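Local coordinates for protein activated BY transcription factor SSRB (Salmonella enterica, PDB 2WNW) that belongs to glycosyl hydrolase family 30, pairing a TIM-barrel domain with a beta-sandwich domain, and is produced under the control of a transcription factor, at residues L191-E196 / A215-Y220; F398-P401 / R405-V408. One frame throughout, in Å; residues are numbered along the deposited sequence.

Contact 1: residues L191-E196 / A215-Y220; sequences LSVQNE and AFAVQY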
loop_
_atom_site.group_PDB
_atom_site.type_symbol
_atom_site.label_atom_id
_atom_site.label_comp_id
_atom_site.label_asym_id
_atom_site.label_seq_id
_atom_site.Cartn_x
_atom_site.Cartn_y
_atom_site.Cartn_z
ATOM N N LEU A 191 -18.761 -17.549 12.956
ATOM C CA LEU A 191 -18.155 -17.823 14.250
ATOM C C LEU A 191 -16.647 -17.669 14.144
ATOM O O LEU A 191 -16.084 -17.722 13.053
ATOM C CB LEU A 191 -18.410 -19.275 14.667
ATOM C CG LEU A 191 -19.823 -19.822 14.845
ATOM C CD1 LEU A 191 -19.761 -21.344 14.936
ATOM C CD2 LEU A 191 -20.442 -19.223 16.092
ATOM N N SER A 192 -16.001 -17.450 15.282
ATOM C CA SER A 192 -14.549 -17.450 15.315
ATOM C C SER A 192 -14.348 -18.496 16.410
ATOM O O SER A 192 -15.224 -18.678 17.262
ATOM C CB SER A 192 -13.959 -16.085 15.699
ATOM O OG SER A 192 -14.122 -15.775 17.068
ATOM N N VAL A 193 -13.240 -19.223 16.370
ATOM C CA VAL A 193 -12.988 -20.256 17.370
ATOM C C VAL A 193 -12.729 -19.673 18.749
ATOM O O VAL A 193 -13.233 -20.177 19.751
ATOM C CB VAL A 193 -11.770 -21.125 16.977
ATOM C CG1 VAL A 193 -11.346 -21.997 18.157
ATOM C CG2 VAL A 193 -12.128 -21.997 15.786
ATOM N N GLN A 194 -11.947 -18.603 18.789
ATOM C CA GLN A 194 -11.586 -17.968 20.047
ATOM C C GLN A 194 -11.047 -16.564 19.817
ATOM O O GLN A 194 -10.281 -16.324 18.880
ATOM C CB GLN A 194 -10.517 -18.816 20.745
ATOM C CG GLN A 194 -9.797 -18.141 21.900
ATOM C CD GLN A 194 -10.685 -17.945 23.111
ATOM O OE1 GLN A 194 -11.465 -18.823 23.466
ATOM N NE2 GLN A 194 -10.549 -16.799 23.768
ATOM N N ASN A 195 -11.456 -15.639 20.677
ATOM C CA ASN A 195 -10.989 -14.265 20.596
ATOM C C ASN A 195 -9.536 -14.255 21.081
ATOM O O ASN A 195 -9.239 -14.764 22.167
ATOM C CB ASN A 195 -11.837 -13.371 21.509
ATOM C CG ASN A 195 -11.327 -11.939 21.570
ATOM O OD1 ASN A 195 -11.375 -11.205 20.581
ATOM N ND2 ASN A 195 -10.829 -11.538 22.733
ATOM N N GLU A 196 -8.634 -13.715 20.263
ATOM C CA GLU A 196 -7.217 -13.607 20.629
ATOM C C GLU A 196 -6.660 -14.871 21.291
ATOM O O GLU A 196 -6.223 -14.838 22.446
ATOM C CB GLU A 196 -7.033 -12.414 21.574
ATOM C CG GLU A 196 -7.530 -11.090 21.012
ATOM C CD GLU A 196 -7.226 -9.914 21.924
ATOM O OE1 GLU A 196 -6.078 -9.806 22.398
ATOM O OE2 GLU A 196 -8.128 -9.088 22.158
ATOM N N ALA A 215 -8.082 -27.491 14.778
ATOM C CA ALA A 215 -8.669 -28.803 15.043
ATOM C C ALA A 215 -10.066 -28.615 15.634
ATOM O O ALA A 215 -10.997 -29.351 15.303
ATOM C CB ALA A 215 -7.791 -29.600 16.010
ATOM N N PHE A 216 -10.218 -27.619 16.501
ATOM C CA PHE A 216 -11.513 -27.369 17.116
ATOM C C PHE A 216 -12.528 -26.964 16.056
ATOM O O PHE A 216 -13.677 -27.394 16.087
ATOM C CB PHE A 216 -11.416 -26.265 18.172
ATOM C CG PHE A 216 -12.674 -26.094 18.977
ATOM C CD1 PHE A 216 -13.003 -27.003 19.978
ATOM C CD2 PHE A 216 -13.551 -25.052 18.705
ATOM C CE1 PHE A 216 -14.195 -26.876 20.695
ATOM C CE2 PHE A 216 -14.743 -24.920 19.415
ATOM C CZ PHE A 216 -15.065 -25.833 20.411
ATOM N N ALA A 217 -12.096 -26.138 15.108
ATOM C CA ALA A 217 -12.987 -25.681 14.047
ATOM C C ALA A 217 -13.384 -26.801 13.086
ATOM O O ALA A 217 -14.565 -27.005 12.802
ATOM C CB ALA A 217 -12.321 -24.546 13.264
ATOM N N VAL A 218 -12.389 -27.532 12.600
ATOM C CA VAL A 218 -12.619 -28.589 11.623
ATOM C C VAL A 218 -13.049 -29.949 12.165
ATOM O O VAL A 218 -13.911 -30.604 11.580
ATOM C CB VAL A 218 -11.359 -28.772 10.744
ATOM C CG1 VAL A 218 -11.568 -29.901 9.745
ATOM C CG2 VAL A 218 -11.050 -27.465 10.023
ATOM N N GLN A 219 -12.457 -30.376 13.273
ATOM C CA GLN A 219 -12.794 -31.677 13.842
ATOM C C GLN A 219 -14.002 -31.674 14.771
ATOM O O GLN A 219 -14.715 -32.675 14.866
ATOM C CB GLN A 219 -11.588 -32.247 14.587
ATOM C CG GLN A 219 -10.436 -32.644 13.683
ATOM C CD GLN A 219 -9.186 -32.975 14.465
ATOM O OE1 GLN A 219 -9.252 -33.588 15.530
ATOM N NE2 GLN A 219 -8.035 -32.578 13.937
ATOM N N TYR A 220 -14.247 -30.557 15.449
ATOM C CA TYR A 220 -15.372 -30.500 16.375
ATOM C C TYR A 220 -16.565 -29.649 15.957
ATOM O O TYR A 220 -17.701 -30.121 16.002
ATOM C CB TYR A 220 -14.880 -30.072 17.757
ATOM C CG TYR A 220 -13.962 -31.098 18.384
ATOM C CD1 TYR A 220 -12.623 -31.188 18.009
ATOM C CD2 TYR A 220 -14.449 -32.015 19.316
ATOM C CE1 TYR A 220 -11.788 -32.169 18.546
ATOM C CE2 TYR A 220 -13.626 -32.998 19.856
ATOM C CZ TYR A 220 -12.298 -33.070 19.468
ATOM O OH TYR A 220 -11.482 -34.039 20.004
#
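V193 meets F216 and A217 in a small, buried, purely apolar contact between the end of barrel strand 190-192 and the helix that follows it, 210-227. No hydrogen bond crosses, and the two segments together bury 122 Å². The backbones come closest at V193 and A217, whose CA atoms are 6.4 Å apart, and the side chain of V193 leaves its backbone toward the helix.

The two methyls of V193 divide the work. CG2 meets the methyl of A217, with 3.6 Å between V193 CG2 and A217 CB. CG1 approaches the phenyl ring obliquely, 3.8 Å separating V193 CG1 from F216 CD2. At V193 a chi1 of 168° sets CG1 opposite the backbone N and CG2 opposite the carbonyl carbon, a rotation that gives each methyl its own partner. A217 offers only a methyl here, consistent with the close approach of the backbones, while the longer F216 reaches on to helix 167-183, where its ring meets that of W170 with the planes about 30° apart and also touches A171 and I174.

This is the strand-to-helix layer of a TIM barrel: eight parallel strands form the closed wall, and the helix after strand 190-192 packs outside it. The strand itself is tied to its neighbours: S192 OG is hydrogen-bonded to S142 OG and to D239 OD2, on the strands flanking 190-192. Just past the strand, the side-chain amide of Q194 turns back to the next residue's carbonyl, Q194 NE2 donating to N195 O at 2.9 Å with an N-H...O angle of 154°; the same nitrogen also bonds W144 O.

Contact 2: residues F398-P401 / R405-V408; sequences FVNP and RVLV. With PO4 (phosphate ion), chain C.
A chi1 of -73° places R405 CG opposite the carbonyl carbon, and the bend at chi2 (88°) then carries the guanidinium alongside V399. With V399 CG1 held opposite its own backbone N, that methyl sits at the guanidinium edge, 3.6 Å from R405 NH1. On a different side of the guanidinium, NE and NH2 hold a phosphate ion, probably from the crystallisation liquor: R405 NE donates to phosphate O1 at 3.0 Å, R405 NH2 to phosphate O4 at 2.7 Å, and phosphorus lies in the guanidinium plane.

The backbones form an antiparallel beta hairpin, strands 393-399 and 405-411 of the beta-sandwich domain. F398 and V406 are its hydrogen-bonded pair: F398 N reaches V406 O at 2.7 Å, and V406 N reaches F398 O at 2.9 Å. V399 and R405 follow as a non-hydrogen-bonded pair on the other sheet face.

At the turn end, N400 crosses V406, with N400 ND2 3.6 Å from V406 CG2. The amide's polar partners lie outside the hairpin strands: OD1 accepts from R378 N, while ND2 donates to Y376 O and E404 OE2.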
loop_
_atom_site.group_PDB
_atom_site.type_symbol
_atom_site.label_atom_id
_atom_site.label_comp_id
_atom_site.label_asym_id
_atom_site.label_seq_id
_atom_site.Cartn_x
_atom_site.Cartn_y
_atom_site.Cartn_z
ATOM N N PHE A 398 -15.358 1.850 -3.823
ATOM C CA PHE A 398 -16.151 0.633 -3.943
ATOM C C PHE A 398 -17.169 0.797 -5.065
ATOM O O PHE A 398 -17.465 1.911 -5.491
ATOM C CB PHE A 398 -16.957 0.380 -2.666
ATOM C CG PHE A 398 -16.149 0.396 -1.399
ATOM C CD1 PHE A 398 -15.766 -0.794 -0.795
ATOM C CD2 PHE A 398 -15.833 1.599 -0.773
ATOM C CE1 PHE A 398 -15.084 -0.791 0.424
ATOM C CE2 PHE A 398 -15.153 1.616 0.443
ATOM C CZ PHE A 398 -14.780 0.416 1.044
ATOM N N VAL A 399 -17.700 -0.326 -5.529
ATOM C CA VAL A 399 -18.750 -0.317 -6.530
ATOM C C VAL A 399 -19.834 -1.196 -5.927
ATOM O O VAL A 399 -19.633 -2.401 -5.745
ATOM C CB VAL A 399 -18.311 -0.922 -7.879
ATOM C CG1 VAL A 399 -19.493 -0.901 -8.848
ATOM C CG2 VAL A 399 -17.152 -0.129 -8.466
ATOM N N ASN A 400 -20.968 -0.596 -5.583
ATOM C CA ASN A 400 -22.063 -1.355 -5.001
ATOM C C ASN A 400 -22.646 -2.322 -6.020
ATOM O O ASN A 400 -22.427 -2.179 -7.224
ATOM C CB ASN A 400 -23.156 -0.424 -4.474
ATOM C CG ASN A 400 -22.780 0.219 -3.151
ATOM O OD1 ASN A 400 -22.181 -0.427 -2.292
ATOM N ND2 ASN A 400 -23.140 1.486 -2.975
ATOM N N PRO A 401 -23.391 -3.330 -5.545
ATOM C CA PRO A 401 -23.995 -4.313 -6.441
ATOM C C PRO A 401 -24.797 -3.691 -7.581
ATOM O O PRO A 401 -24.806 -4.219 -8.690
ATOM C CB PRO A 401 -24.861 -5.139 -5.498
ATOM C CG PRO A 401 -24.052 -5.138 -4.239
ATOM C CD PRO A 401 -23.641 -3.684 -4.135
ATOM N N ARG A 405 -20.916 3.968 -7.778
ATOM C CA ARG A 405 -19.522 4.147 -7.387
ATOM C C ARG A 405 -19.479 4.928 -6.071
ATOM O O ARG A 405 -20.247 5.868 -5.873
ATOM C CB ARG A 405 -18.742 4.918 -8.464
ATOM C CG ARG A 405 -18.433 4.133 -9.748
ATOM C CD ARG A 405 -19.548 4.240 -10.792
ATOM N NE ARG A 405 -19.126 3.709 -12.085
ATOM C CZ ARG A 405 -19.094 2.418 -12.396
ATOM N NH1 ARG A 405 -19.473 1.511 -11.505
ATOM N NH2 ARG A 405 -18.657 2.035 -13.588
ATOM N N VAL A 406 -18.587 4.527 -5.169
ATOM C CA VAL A 406 -18.450 5.194 -3.874
ATOM C C VAL A 406 -16.966 5.389 -3.577
ATOM O O VAL A 406 -16.203 4.428 -3.587
ATOM C CB VAL A 406 -19.058 4.341 -2.732
ATOM C CG1 VAL A 406 -18.971 5.099 -1.421
ATOM C CG2 VAL A 406 -20.502 3.989 -3.043
ATOM N N LEU A 407 -16.556 6.627 -3.317
ATOM C CA LEU A 407 -15.154 6.905 -3.014
ATOM C C LEU A 407 -15.014 7.636 -1.686
ATOM O O LEU A 407 -15.639 8.673 -1.473
ATOM C CB LEU A 407 -14.516 7.756 -4.120
ATOM C CG LEU A 407 -13.032 8.067 -3.896
ATOM C CD1 LEU A 407 -12.223 6.798 -4.101
ATOM C CD2 LEU A 407 -12.553 9.148 -4.864
ATOM N N VAL A 408 -14.192 7.090 -0.797
ATOM C CA VAL A 408 -13.951 7.719 0.498
ATOM C C VAL A 408 -12.560 8.352 0.451
ATOM O O VAL A 408 -11.594 7.699 0.059
ATOM C CB VAL A 408 -13.981 6.684 1.652
ATOM C CG1 VAL A 408 -13.703 7.378 2.975
ATOM C CG2 VAL A 408 -15.333 5.989 1.698
HETATM P P PO4 C . -17.268 4.840 -15.453
HETATM O O1 PO4 C . -17.723 5.321 -14.121
HETATM O O2 PO4 C . -17.657 5.828 -16.491
HETATM O O3 PO4 C . -15.790 4.681 -15.448
HETATM O O4 PO4 C . -17.902 3.529 -15.750
#

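Contact 1 belongs to the TIM barrel and contact 2 to the beta sandwich, on opposite sides of the chain's centre, with centres 33 Å apart and nearest atoms about 21 Å apart; they share no helix or strand. Every touching residue of contact 1 is buried, whereas contact 2 mixes buried F398, N400 and V406 with partly exposed V399 and R405. The chemistry differs with the elements joined. Between barrel strand and outer helix, segments 191-196 and 215-220 meet through methyls and a ring alone. Segments 398-401 and 405-408 bring together the two strands of one hairpin, with three residues between the segments; backbone hydrogen bonds join them, and they bury 286 Å² against 122 Å² in contact 1.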